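HcgC (Methanococcus maripaludis S2, PDB 5O4J) is a SAM-dependent C-methyltransferase that probably methylates a pyridinol ring during biosynthesis of the iron-guanylylpyridinol (FeGP) cofactor of [Fe]-hydrogenase. Local coordinates at residues A[29-32]-A[33-36]; A[191-195]-A[196-200]; A[209-212]-A[213-217]; A[177-180]-A[181-185]. All coordinates share one frame; numbering follows the deposited sequence.

Contact 1 (A[29-32]-A[33-36]); sequences KANA and IKYF
A single water joins Asn-31 to Lys-34, one turn apart on the outer side of helix 18-37: it donates to Asn-31 OD1 at 2.8 Å and accepts from Lys-34 NZ at 3.1 Å. The lysine reaches it because CG lies anti to the backbone N (chi1 -179°) and the rest of the chain is fully extended, which carries its CD past the amide, 4.2 Å from Asn-31 OD1. The polar ends are thus linked through solvent rather than directly. Beneath them the backbone is regular alpha helix, with Lys-34 N bonded to Ala-30 O at 2.9 Å and Tyr-35 N to Asn-31 O at 2.9 Å. On the inner side Ile-33 lies along the preceding turn; its CG1, set beside its own backbone N, comes 3.6 Å from Lys-29 O, and CD1 continues over the same carbonyl. Lys-29 leaves the turn as a straight chain whose NZ forms a salt bridge with Glu-134 and bonds to Ser-175 O and Thr-177 OG1. Phe-36 makes a cation-pi contact with Lys-159. Ala-32, Ile-33 and Phe-36 together cover strands 130-134, 159-167 and 253-259, the amphipathic helix-on-sheet packing of a Rossmann-like domain, while Lys-29 points into the S-adenosyl-L-homocysteine site.

Contact 2 (A[191-195]-A[196-200]); sequences EINEL and DSVLY. With 9KH (6-carboxy methyl-4-hydroxy-2-pyridinol), chain K.
Leu-195 to Val-198 form a type II beta turn, closed by Val-198 N donating to Leu-195 O at 3.2 Å with a nearly straight N-H (167°). Ser-197 takes the positive phi of the third turn position (84°), and its OG bends back to Asp-196 O at 2.7 Å, in the carbonyl plane and on a lone pair. Val-198 turns its branches onto the end of helix 177-193. With CG1 anti to the backbone N (chi1 171°), that methyl meets the amide oxygen Asn-193 OD1 at 3.7 Å, while CG2 lies 3.5 Å from Ile-192 O and 3.8 Å from Leu-195 CB. Trimming Val-198 to an alanine is likely to open a gap between the helix end and the strand, leaving Leu-195 CB without this apolar partner. The Asn-193 amide spans the same junction: OD1 is held by Thr-201 OG1, and ND2 donates at 3.1 Å to a water that in turn donates to Leu-199 O. Leu-199 points the other way and places CD2 3.7 Å from N5 of the pyridinol 9KH, which also bonds to Thr-179 and Ile-115 of the second subunit. Lys-173 of that subunit bonds to the carbonyls of Asn-193 and Leu-195. The turn carries the chain from helix 177-193 into strand 198-203, which pairs with strand 230-234; there Leu-199 and Tyr-200 both face Ser-233, a classic beta bulge, while Ile-192 packs on that strand and on helix 239-251.

Contact 3 (A[209-212]-A[213-217]); sequences EGTV and FHEKN. With SAH (S-adenosyl-L-homocysteine), chain E.
The Phe-213 ring carries Val-212 on one face and polar atoms round its rim. Val-212 CG1 stands 3.7 Å from the centroid of the Phe-213 ring, a CH-pi contact, the two side chains running side by side. At the edge, Phe-213 CD2 comes 3.3 Å from Glu-209 O, Phe-213 CE1 lies 3.6 Å from the ribose hydroxyl O2' of S-adenosyl-L-homocysteine, and O3' of the same ribose lies in the ring plane near CZ. The Glu-209 carboxylate is turned 84° to the ring; OE2 bonds to Tyr-207 and OE1 to Tyr-200 OH of the second subunit. Phe-213 CG sits beside its backbone N (chi1 -68°), which swings the ring back along Glu-209 toward the ribose, and Tyr-51 meets it edge to face. Beyond Phe-213 the helix widens and ends. Gly-210 O takes two backbone donors, His-214 N at 2.9 Å and Glu-215 N at 2.9 Å, the second spanning five residues as in a pi-type turn. Asn-217 N then reaches back to Thr-211 O at 3.0 Å in an almost straight bond (175°), while Lys-216, with positive phi, breaks the helical path. The Lys-216 side chain curls so that NZ bonds to Phe-213 O at 3.1 Å, lying above that carbonyl plane. Asn-217 N-caps the next helix, OD1 accepting from Lys-220 N. The arrangement is a widened helix C-terminus followed directly by an N-cap, and Phe-213 lines the ribose side of the S-adenosyl-L-homocysteine site.

Contact 4 (A[177-180]-A[181-185]); sequences TMTL and VVDII. With PJL ((3~{E})-3-[(~{E})-3-oxidanylprop-2-enoyl]iminopropanoic acid), chain H; SAH (S-adenosyl-L-homocysteine), chain E.
Val-181 N to Thr-177 O and Val-182 N to Met-178 O begin the alpha-helical bonding of helix 177-193, whose N-terminal turn serves as an anion site for two ligands. Asp-183 N and Ile-184 N continue the pattern, the latter 2.8 Å from Leu-180 O. Apolar contact is lighter: Met-178, bent at chi2 and chi3, folds its SD back to Val-182 CG2 at 4.0 Å, the two chains crossing at a slant. The second subunit packs on this side, Tyr-200 against Met-178 and Ile-202 against Val-182. Thr-179 and Asp-183 run side by side, with Thr-179 CG2 3.7 Å from Asp-183 OD2, a van der Waals contact; the same oxygen is hydrogen-bonded to Ser-172 OG. Replacing Asp-183 by an alanine would probably leave the Ser-172 hydroxyl without this mate and uncover the Thr-179 methyl. Polar bonds to the ligands come from N-H groups of the first turn and from a hydroxyl: Thr-177 N donates to OXT of S-adenosyl-L-homocysteine at 2.8 Å, while its OG1 bonds to Ser-53 OG. With OG1 beside its own N (chi1 -63°), Thr-179 grips one PJL carboxylate oxygen twice, N to O13 at 3.0 Å and OG1 to O13 at 2.7 Å.

How the contacts relate
Contacts 1 and 4 are buried helix turns nearer the centre of the chain, about 20 Å apart between centres and joined where Lys-29 NZ meets Thr-177 OG1. Contact 4 shares helix 177-193 with contact 2, which lies at its far end, about 29 Å from the chain centre and only partly buried. Contact 3 is also partly buried; it touches the same S-adenosyl-L-homocysteine as contact 4, from the ribose side rather than the carboxylate. Chemistry follows place: contact 4 offers N-H and hydroxyl donors to anions, contact 1 pairs an apolar inner face with a solvent-linked outer one, contact 2 is a beta turn from helix to strand and contact 3 a helix end leading into the next N-cap. Contacts 2, 3 and 4 all meet the second subunit.

Contact 1 (A[29-32]-A[33-36])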
loop_
_atom_site.group_PDB
_atom_site.type_symbol
_atom_site.label_atom_id
_atom_site.label_comp_id
_atom_site.label_asym_id
_atom_site.label_seq_id
_atom_site.Cartn_x
_atom_site.Cartn_y
_atom_site.Cartn_z
ATOM N N LYS A 29 -6.744 -17.052 -19.977
ATOM C CA LYS A 29 -5.623 -17.834 -20.493
ATOM C C LYS A 29 -6.048 -18.671 -21.698
ATOM O O LYS A 29 -5.332 -18.735 -22.709
ATOM C CB LYS A 29 -5.050 -18.727 -19.385
ATOM C CG LYS A 29 -4.425 -17.951 -18.228
ATOM C CD LYS A 29 -3.731 -18.866 -17.235
ATOM C CE LYS A 29 -3.035 -18.044 -16.158
ATOM N NZ LYS A 29 -2.232 -18.897 -15.228
ATOM N N ALA A 30 -7.217 -19.309 -21.617
ATOM C CA ALA A 30 -7.693 -20.114 -22.737
ATOM C C ALA A 30 -7.919 -19.254 -23.970
ATOM O O ALA A 30 -7.602 -19.666 -25.093
ATOM C CB ALA A 30 -8.971 -20.854 -22.345
ATOM N N ASN A 31 -8.497 -18.062 -23.787
ATOM C CA ASN A 31 -8.736 -17.183 -24.920
ATOM C C ASN A 31 -7.431 -16.653 -25.512
ATOM O O ASN A 31 -7.343 -16.460 -26.731
ATOM C CB ASN A 31 -9.662 -16.044 -24.505
ATOM C CG ASN A 31 -11.112 -16.485 -24.444
ATOM O OD1 ASN A 31 -11.507 -17.441 -25.123
ATOM N ND2 ASN A 31 -11.908 -15.805 -23.631
ATOM N N ALA A 32 -6.415 -16.413 -24.681
ATOM C CA ALA A 32 -5.104 -16.028 -25.201
ATOM C C ALA A 32 -4.533 -17.114 -26.108
ATOM O O ALA A 32 -3.979 -16.824 -27.180
ATOM C CB ALA A 32 -4.144 -15.751 -24.042
ATOM N N ILE A 33 -4.649 -18.373 -25.692
ATOM C CA ILE A 33 -4.194 -19.487 -26.519
ATOM C C ILE A 33 -5.009 -19.558 -27.803
ATOM O O ILE A 33 -4.458 -19.696 -28.904
ATOM C CB ILE A 33 -4.262 -20.800 -25.717
ATOM C CG1 ILE A 33 -3.157 -20.806 -24.663
ATOM C CG2 ILE A 33 -4.159 -22.022 -26.637
ATOM C CD1 ILE A 33 -3.344 -21.837 -23.563
ATOM N N LYS A 34 -6.334 -19.435 -27.684
ATOM C CA LYS A 34 -7.204 -19.469 -28.855
ATOM C C LYS A 34 -6.761 -18.450 -29.895
ATOM O O LYS A 34 -6.644 -18.769 -31.084
ATOM C CB LYS A 34 -8.648 -19.200 -28.440
ATOM C CG LYS A 34 -9.652 -19.224 -29.586
ATOM C CD LYS A 34 -11.041 -18.829 -29.100
ATOM C CE LYS A 34 -12.048 -18.822 -30.239
ATOM N NZ LYS A 34 -13.386 -18.351 -29.775
ATOM N N TYR A 35 -6.531 -17.208 -29.455
ATOM C CA TYR A 35 -6.152 -16.146 -30.376
ATOM C C TYR A 35 -4.816 -16.446 -31.035
ATOM O O TYR A 35 -4.633 -16.203 -32.235
ATOM C CB TYR A 35 -6.099 -14.819 -29.618
ATOM C CG TYR A 35 -5.552 -13.682 -30.432
ATOM C CD1 TYR A 35 -6.299 -13.120 -31.449
ATOM C CD2 TYR A 35 -4.286 -13.171 -30.184
ATOM C CE1 TYR A 35 -5.804 -12.083 -32.205
ATOM C CE2 TYR A 35 -3.778 -12.127 -30.939
ATOM C CZ TYR A 35 -4.545 -11.586 -31.946
ATOM O OH TYR A 35 -4.049 -10.545 -32.699
ATOM N N PHE A 36 -3.867 -16.968 -30.255
ATOM C CA PHE A 36 -2.565 -17.320 -30.804
ATOM C C PHE A 36 -2.684 -18.394 -31.882
ATOM O O PHE A 36 -1.969 -18.350 -32.892
ATOM C CB PHE A 36 -1.660 -17.786 -29.672
ATOM C CG PHE A 36 -0.265 -18.123 -30.108
ATOM C CD1 PHE A 36 0.619 -17.127 -30.477
ATOM C CD2 PHE A 36 0.165 -19.434 -30.126
ATOM C CE1 PHE A 36 1.924 -17.441 -30.870
ATOM C CE2 PHE A 36 1.461 -19.748 -30.509
ATOM C CZ PHE A 36 2.336 -18.746 -30.886
HETATM O O HOH W 1 -13.700 -17.804 -26.784
#

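Contact 2 (A[191-195]-A[196-200])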
loop_
_atom_site.group_PDB
_atom_site.type_symbol
_atom_site.label_atom_id
_atom_site.label_comp_id
_atom_site.label_asym_id
_atom_site.label_seq_id
_atom_site.Cartn_x
_atom_site.Cartn_y
_atom_site.Cartn_z
ATOM N N GLU A 191 -8.765 -2.295 -0.480
ATOM C CA GLU A 191 -9.609 -1.183 -0.909
ATOM C C GLU A 191 -10.976 -1.215 -0.231
ATOM O O GLU A 191 -11.511 -0.165 0.145
ATOM C CB GLU A 191 -9.786 -1.204 -2.431
ATOM C CG GLU A 191 -10.529 0.013 -2.939
ATOM C CD GLU A 191 -10.676 0.068 -4.456
ATOM O OE1 GLU A 191 -10.024 -0.718 -5.184
ATOM O OE2 GLU A 191 -11.454 0.928 -4.908
ATOM N N ILE A 192 -11.567 -2.406 -0.088
ATOM C CA ILE A 192 -12.866 -2.531 0.571
ATOM C C ILE A 192 -12.786 -2.033 2.006
ATOM O O ILE A 192 -13.716 -1.389 2.510
ATOM C CB ILE A 192 -13.350 -3.991 0.496
ATOM C CG1 ILE A 192 -13.790 -4.317 -0.929
ATOM C CG2 ILE A 192 -14.467 -4.277 1.504
ATOM C CD1 ILE A 192 -13.768 -5.791 -1.260
ATOM N N ASN A 193 -11.682 -2.334 2.695
ATOM C CA ASN A 193 -11.578 -1.925 4.091
ATOM C C ASN A 193 -11.683 -0.416 4.241
ATOM O O ASN A 193 -12.126 0.069 5.286
ATOM C CB ASN A 193 -10.276 -2.417 4.699
ATOM C CG ASN A 193 -10.387 -2.581 6.186
ATOM O OD1 ASN A 193 -11.155 -3.406 6.670
ATOM N ND2 ASN A 193 -9.637 -1.782 6.925
ATOM N N GLU A 194 -11.286 0.334 3.210
ATOM C CA GLU A 194 -11.328 1.788 3.245
ATOM C C GLU A 194 -12.699 2.361 2.916
ATOM O O GLU A 194 -12.882 3.577 3.030
ATOM C CB GLU A 194 -10.260 2.346 2.297
ATOM C CG GLU A 194 -8.864 2.046 2.806
ATOM C CD GLU A 194 -7.749 2.688 1.996
ATOM O OE1 GLU A 194 -8.004 3.206 0.888
ATOM O OE2 GLU A 194 -6.604 2.660 2.482
ATOM N N LEU A 195 -13.669 1.535 2.528
ATOM C CA LEU A 195 -15.030 2.026 2.361
ATOM C C LEU A 195 -15.577 2.546 3.686
ATOM O O LEU A 195 -15.322 1.974 4.751
ATOM C CB LEU A 195 -15.942 0.920 1.829
ATOM C CG LEU A 195 -15.671 0.404 0.420
ATOM C CD1 LEU A 195 -16.526 -0.836 0.161
ATOM C CD2 LEU A 195 -15.922 1.484 -0.638
ATOM N N ASP A 196 -16.342 3.636 3.622
ATOM C CA ASP A 196 -16.929 4.180 4.836
ATOM C C ASP A 196 -17.752 3.124 5.552
ATOM O O ASP A 196 -18.542 2.404 4.932
ATOM C CB ASP A 196 -17.822 5.382 4.522
ATOM C CG ASP A 196 -18.414 5.986 5.768
ATOM O OD1 ASP A 196 -17.632 6.268 6.691
ATOM O OD2 ASP A 196 -19.647 6.181 5.835
ATOM N N SER A 197 -17.561 3.046 6.871
ATOM C CA SER A 197 -18.310 2.231 7.833
ATOM C C SER A 197 -17.813 0.788 7.921
ATOM O O SER A 197 -18.327 0.041 8.754
ATOM C CB SER A 197 -19.818 2.201 7.550
ATOM O OG SER A 197 -20.164 1.178 6.639
ATOM N N VAL A 198 -16.849 0.363 7.105
ATOM C CA VAL A 198 -16.318 -0.989 7.246
ATOM C C VAL A 198 -15.496 -1.069 8.524
ATOM O O VAL A 198 -14.654 -0.203 8.792
ATOM C CB VAL A 198 -15.482 -1.381 6.018
ATOM C CG1 VAL A 198 -14.748 -2.715 6.259
ATOM C CG2 VAL A 198 -16.375 -1.464 4.782
ATOM N N LEU A 199 -15.768 -2.102 9.333
ATOM C CA LEU A 199 -14.973 -2.408 10.520
ATOM C C LEU A 199 -13.769 -3.268 10.163
ATOM O O LEU A 199 -12.637 -2.968 10.553
ATOM C CB LEU A 199 -15.830 -3.145 11.542
ATOM C CG LEU A 199 -16.933 -2.372 12.262
ATOM C CD1 LEU A 199 -18.007 -1.921 11.297
ATOM C CD2 LEU A 199 -17.561 -3.244 13.340
ATOM N N TYR A 200 -14.004 -4.370 9.467
ATOM C CA TYR A 200 -12.896 -5.201 9.010
ATOM C C TYR A 200 -13.369 -6.012 7.819
ATOM O O TYR A 200 -14.570 -6.127 7.563
ATOM C CB TYR A 200 -12.351 -6.098 10.132
ATOM C CG TYR A 200 -13.293 -7.173 10.660
ATOM C CD1 TYR A 200 -13.410 -8.402 10.018
ATOM C CD2 TYR A 200 -14.033 -6.967 11.807
ATOM C CE1 TYR A 200 -14.260 -9.394 10.501
ATOM C CE2 TYR A 200 -14.891 -7.951 12.300
ATOM C CZ TYR A 200 -14.993 -9.158 11.643
ATOM O OH TYR A 200 -15.821 -10.138 12.125
HETATM C C2 9KH K . -17.582 -3.967 18.352
HETATM C C3 9KH K . -16.468 -4.269 17.587
HETATM C C4 9KH K . -16.599 -5.093 16.485
HETATM C C6 9KH K . -18.901 -5.321 16.880
HETATM O O1 9KH K . -17.456 -3.159 19.438
HETATM N N5 9KH K . -17.797 -5.598 16.147
HETATM C C7 9KH K . -18.814 -4.501 18.000
HETATM O O8 9KH K . -20.092 -5.854 16.504
HETATM C C9 9KH K . -15.122 -3.699 17.953
HETATM C C10 9KH K . -15.394 -5.419 15.640
HETATM C C12 9KH K . -14.518 -6.463 16.292
HETATM O O13 9KH K . -13.303 -6.391 16.046
HETATM O O14 9KH K . -15.024 -7.353 17.014
HETATM O O HOH W 2 -9.827 -2.240 9.995
#

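Contact 3 (A[209-212]-A[213-217])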
loop_
_atom_site.group_PDB
_atom_site.type_symbol
_atom_site.label_atom_id
_atom_site.label_comp_id
_atom_site.label_asym_id
_atom_site.label_seq_id
_atom_site.Cartn_x
_atom_site.Cartn_y
_atom_site.Cartn_z
ATOM N N GLU A 209 -4.068 -25.036 -2.400
ATOM C CA GLU A 209 -3.117 -25.902 -3.078
ATOM C C GLU A 209 -2.848 -27.170 -2.269
ATOM O O GLU A 209 -2.704 -28.262 -2.835
ATOM C CB GLU A 209 -1.845 -25.094 -3.318
ATOM C CG GLU A 209 -0.648 -25.831 -3.837
ATOM C CD GLU A 209 0.571 -24.931 -3.853
ATOM O OE1 GLU A 209 0.516 -23.887 -4.540
ATOM O OE2 GLU A 209 1.560 -25.241 -3.149
ATOM N N GLY A 210 -2.791 -27.042 -0.937
ATOM C CA GLY A 210 -2.593 -28.206 -0.091
ATOM C C GLY A 210 -3.719 -29.215 -0.205
ATOM O O GLY A 210 -3.489 -30.427 -0.173
ATOM N N THR A 211 -4.958 -28.733 -0.325
ATOM C CA THR A 211 -6.081 -29.651 -0.493
ATOM C C THR A 211 -5.885 -30.527 -1.724
ATOM O O THR A 211 -6.199 -31.721 -1.704
ATOM C CB THR A 211 -7.379 -28.857 -0.603
ATOM O OG1 THR A 211 -7.447 -27.917 0.478
ATOM C CG2 THR A 211 -8.575 -29.781 -0.570
ATOM N N VAL A 212 -5.333 -29.956 -2.794
ATOM C CA VAL A 212 -5.140 -30.702 -4.034
ATOM C C VAL A 212 -3.930 -31.620 -3.943
ATOM O O VAL A 212 -3.996 -32.784 -4.346
ATOM C CB VAL A 212 -4.992 -29.743 -5.231
ATOM C CG1 VAL A 212 -4.709 -30.538 -6.503
ATOM C CG2 VAL A 212 -6.246 -28.912 -5.410
ATOM N N PHE A 213 -2.792 -31.099 -3.476
ATOM C CA PHE A 213 -1.521 -31.795 -3.656
ATOM C C PHE A 213 -1.013 -32.514 -2.422
ATOM O O PHE A 213 -0.181 -33.412 -2.563
ATOM C CB PHE A 213 -0.456 -30.816 -4.141
ATOM C CG PHE A 213 -0.719 -30.342 -5.513
ATOM C CD1 PHE A 213 -0.341 -31.114 -6.591
ATOM C CD2 PHE A 213 -1.431 -29.167 -5.733
ATOM C CE1 PHE A 213 -0.631 -30.716 -7.870
ATOM C CE2 PHE A 213 -1.722 -28.756 -7.020
ATOM C CZ PHE A 213 -1.328 -29.530 -8.091
ATOM N N HIS A 214 -1.470 -32.142 -1.232
ATOM C CA HIS A 214 -1.078 -32.824 -0.007
ATOM C C HIS A 214 -2.176 -33.739 0.514
ATOM O O HIS A 214 -1.934 -34.926 0.720
ATOM C CB HIS A 214 -0.684 -31.782 1.042
ATOM C CG HIS A 214 0.472 -30.932 0.622
ATOM N ND1 HIS A 214 0.765 -29.723 1.212
ATOM C CD2 HIS A 214 1.403 -31.116 -0.346
ATOM C CE1 HIS A 214 1.834 -29.202 0.634
ATOM N NE2 HIS A 214 2.237 -30.026 -0.318
ATOM N N GLU A 215 -3.400 -33.229 0.647
ATOM C CA GLU A 215 -4.540 -34.072 1.007
ATOM C C GLU A 215 -5.037 -34.905 -0.165
ATOM O O GLU A 215 -5.639 -35.963 0.050
ATOM C CB GLU A 215 -5.676 -33.183 1.527
ATOM C CG GLU A 215 -5.315 -32.388 2.774
ATOM C CD GLU A 215 -6.353 -31.325 3.097
ATOM O OE1 GLU A 215 -6.018 -30.367 3.823
ATOM O OE2 GLU A 215 -7.497 -31.450 2.621
ATOM N N LYS A 216 -4.741 -34.475 -1.391
ATOM C CA LYS A 216 -5.097 -35.184 -2.621
ATOM C C LYS A 216 -6.600 -35.433 -2.734
ATOM O O LYS A 216 -7.056 -36.517 -3.108
ATOM C CB LYS A 216 -4.294 -36.483 -2.733
ATOM C CG LYS A 216 -2.797 -36.217 -2.808
ATOM C CD LYS A 216 -2.022 -37.460 -3.193
ATOM C CE LYS A 216 -0.636 -37.103 -3.683
ATOM N NZ LYS A 216 0.182 -36.482 -2.614
ATOM N N ASN A 217 -7.372 -34.378 -2.475
ATOM C CA ASN A 217 -8.831 -34.438 -2.497
ATOM C C ASN A 217 -9.340 -33.309 -3.389
ATOM O O ASN A 217 -9.597 -32.200 -2.917
ATOM C CB ASN A 217 -9.404 -34.361 -1.099
ATOM C CG ASN A 217 -10.883 -34.676 -1.074
ATOM O OD1 ASN A 217 -11.574 -34.558 -2.091
ATOM N ND2 ASN A 217 -11.381 -35.083 0.082
HETATM N N SAH E . 0.610 -22.448 -14.312
HETATM C CA SAH E . -0.549 -23.210 -13.756
HETATM C CB SAH E . -0.129 -23.905 -12.462
HETATM C CG SAH E . 0.692 -25.162 -12.743
HETATM S SD SAH E . 1.065 -26.058 -11.256
HETATM C C SAH E . -1.717 -22.313 -13.459
HETATM O O SAH E . -2.752 -22.820 -12.962
HETATM O OXT SAH E . -1.595 -21.106 -13.707
HETATM C "C5'" SAH E . 1.915 -27.469 -11.898
HETATM C "C4'" SAH E . 0.979 -28.529 -12.468
HETATM O "O4'" SAH E . 1.727 -29.357 -13.367
HETATM C "C3'" SAH E . 0.464 -29.458 -11.385
HETATM O "O3'" SAH E . -0.819 -30.002 -11.736
HETATM C "C2'" SAH E . 1.540 -30.517 -11.356
HETATM O "O2'" SAH E . 1.134 -31.758 -10.771
HETATM C "C1'" SAH E . 1.855 -30.675 -12.825
HETATM N N9 SAH E . 3.229 -31.120 -13.101
HETATM C C8 SAH E . 4.354 -30.733 -12.458
HETATM N N7 SAH E . 5.432 -31.332 -13.024
HETATM C C5 SAH E . 4.982 -32.085 -14.047
HETATM C C6 SAH E . 5.587 -32.965 -15.065
HETATM N N6 SAH E . 6.925 -33.158 -15.086
HETATM N N1 SAH E . 4.763 -33.562 -15.948
HETATM C C2 SAH E . 3.435 -33.371 -15.941
HETATM N N3 SAH E . 2.811 -32.589 -15.045
HETATM C C4 SAH E . 3.531 -31.938 -14.098
HETATM O O HOH W 3 -6.772 -28.179 3.037
#

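Contact 4 (A[177-180]-A[181-185])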
loop_
_atom_site.group_PDB
_atom_site.type_symbol
_atom_site.label_atom_id
_atom_site.label_comp_id
_atom_site.label_asym_id
_atom_site.label_seq_id
_atom_site.Cartn_x
_atom_site.Cartn_y
_atom_site.Cartn_z
ATOM N N THR A 177 -2.580 -19.226 -11.846
ATOM C CA THR A 177 -3.978 -18.915 -11.555
ATOM C C THR A 177 -4.194 -18.677 -10.064
ATOM O O THR A 177 -4.823 -17.692 -9.674
ATOM C CB THR A 177 -4.869 -20.037 -12.079
ATOM O OG1 THR A 177 -4.610 -20.210 -13.482
ATOM C CG2 THR A 177 -6.344 -19.725 -11.890
ATOM N N MET A 178 -3.665 -19.568 -9.215
ATOM C CA MET A 178 -3.819 -19.415 -7.770
ATOM C C MET A 178 -3.226 -18.096 -7.279
ATOM O O MET A 178 -3.863 -17.375 -6.505
ATOM C CB MET A 178 -3.157 -20.590 -7.048
ATOM C CG MET A 178 -3.264 -20.540 -5.516
ATOM S SD MET A 178 -4.928 -20.435 -4.860
ATOM C CE MET A 178 -5.694 -21.867 -5.618
ATOM N N THR A 179 -1.983 -17.792 -7.675
ATOM C CA THR A 179 -1.345 -16.537 -7.265
ATOM C C THR A 179 -2.214 -15.338 -7.628
ATOM O O THR A 179 -2.421 -14.426 -6.814
ATOM C CB THR A 179 0.032 -16.386 -7.929
ATOM O OG1 THR A 179 0.915 -17.425 -7.505
ATOM C CG2 THR A 179 0.670 -15.033 -7.607
ATOM N N LEU A 180 -2.700 -15.317 -8.864
ATOM C CA LEU A 180 -3.497 -14.191 -9.330
ATOM C C LEU A 180 -4.794 -14.071 -8.543
ATOM O O LEU A 180 -5.206 -12.961 -8.187
ATOM C CB LEU A 180 -3.779 -14.335 -10.819
ATOM C CG LEU A 180 -2.544 -14.229 -11.712
ATOM C CD1 LEU A 180 -2.875 -14.697 -13.120
ATOM C CD2 LEU A 180 -2.007 -12.807 -11.706
ATOM N N VAL A 181 -5.448 -15.200 -8.259
ATOM C CA VAL A 181 -6.687 -15.182 -7.481
ATOM C C VAL A 181 -6.426 -14.621 -6.086
ATOM O O VAL A 181 -7.161 -13.754 -5.595
ATOM C CB VAL A 181 -7.294 -16.595 -7.425
ATOM C CG1 VAL A 181 -8.415 -16.690 -6.394
ATOM C CG2 VAL A 181 -7.789 -17.013 -8.806
ATOM N N VAL A 182 -5.370 -15.103 -5.432
ATOM C CA VAL A 182 -5.000 -14.612 -4.107
ATOM C C VAL A 182 -4.769 -13.107 -4.147
ATOM O O VAL A 182 -5.281 -12.354 -3.316
ATOM C CB VAL A 182 -3.748 -15.360 -3.604
ATOM C CG1 VAL A 182 -3.167 -14.691 -2.359
ATOM C CG2 VAL A 182 -4.094 -16.814 -3.324
ATOM N N ASP A 183 -3.993 -12.647 -5.118
ATOM C CA ASP A 183 -3.639 -11.234 -5.159
ATOM C C ASP A 183 -4.847 -10.362 -5.499
ATOM O O ASP A 183 -4.980 -9.250 -4.980
ATOM C CB ASP A 183 -2.508 -11.027 -6.156
ATOM C CG ASP A 183 -1.191 -11.577 -5.665
ATOM O OD1 ASP A 183 -1.060 -11.924 -4.467
ATOM O OD2 ASP A 183 -0.259 -11.654 -6.493
ATOM N N ILE A 184 -5.723 -10.839 -6.386
ATOM C CA ILE A 184 -6.975 -10.145 -6.663
ATOM C C ILE A 184 -7.758 -9.954 -5.375
ATOM O O ILE A 184 -8.263 -8.863 -5.079
ATOM C CB ILE A 184 -7.796 -10.926 -7.707
ATOM C CG1 ILE A 184 -7.164 -10.780 -9.089
ATOM C CG2 ILE A 184 -9.259 -10.452 -7.745
ATOM C CD1 ILE A 184 -7.647 -11.819 -10.091
ATOM N N ILE A 185 -7.877 -11.021 -4.592
ATOM C CA ILE A 185 -8.655 -10.935 -3.367
ATOM C C ILE A 185 -7.975 -10.013 -2.356
ATOM O O ILE A 185 -8.635 -9.182 -1.720
ATOM C CB ILE A 185 -8.910 -12.352 -2.809
ATOM C CG1 ILE A 185 -9.874 -13.095 -3.745
ATOM C CG2 ILE A 185 -9.483 -12.274 -1.403
ATOM C CD1 ILE A 185 -10.052 -14.579 -3.451
HETATM O O14 PJL H . 0.095 -21.980 -8.727
HETATM C C12 PJL H . 0.617 -20.846 -8.497
HETATM O O13 PJL H . 0.024 -19.759 -8.643
HETATM C C10 PJL H . 2.042 -20.695 -8.011
HETATM C C4 PJL H . 2.982 -21.716 -8.595
HETATM N N5 PJL H . 3.106 -22.865 -8.091
HETATM C C6 PJL H . 3.950 -23.800 -8.570
HETATM O O8 PJL H . 4.430 -24.650 -7.835
HETATM C C7 PJL H . 4.341 -23.834 -10.001
HETATM C C2 PJL H . 3.897 -22.926 -10.865
HETATM O O1 PJL H . 4.228 -22.914 -12.136
HETATM N N SAH E . 0.610 -22.448 -14.312
HETATM C CA SAH E . -0.549 -23.210 -13.756
HETATM C CB SAH E . -0.129 -23.905 -12.462
HETATM C CG SAH E . 0.692 -25.162 -12.743
HETATM S SD SAH E . 1.065 -26.058 -11.256
HETATM C C SAH E . -1.717 -22.313 -13.459
HETATM O O SAH E . -2.752 -22.820 -12.962
HETATM O OXT SAH E . -1.595 -21.106 -13.707
HETATM C "C5'" SAH E . 1.915 -27.469 -11.898
HETATM C "C4'" SAH E . 0.979 -28.529 -12.468
HETATM O "O4'" SAH E . 1.727 -29.357 -13.367
HETATM C "C3'" SAH E . 0.464 -29.458 -11.385
HETATM O "O3'" SAH E . -0.819 -30.002 -11.736
HETATM C "C2'" SAH E . 1.540 -30.517 -11.356
HETATM O "O2'" SAH E . 1.134 -31.758 -10.771
HETATM C "C1'" SAH E . 1.855 -30.675 -12.825
HETATM N N9 SAH E . 3.229 -31.120 -13.101
HETATM C C8 SAH E . 4.354 -30.733 -12.458
HETATM N N7 SAH E . 5.432 -31.332 -13.024
HETATM C C5 SAH E . 4.982 -32.085 -14.047
HETATM C C6 SAH E . 5.587 -32.965 -15.065
HETATM N N6 SAH E . 6.925 -33.158 -15.086
HETATM N N1 SAH E . 4.763 -33.562 -15.948
HETATM C C2 SAH E . 3.435 -33.371 -15.941
HETATM N N3 SAH E . 2.811 -32.589 -15.045
HETATM C C4 SAH E . 3.531 -31.938 -14.098
#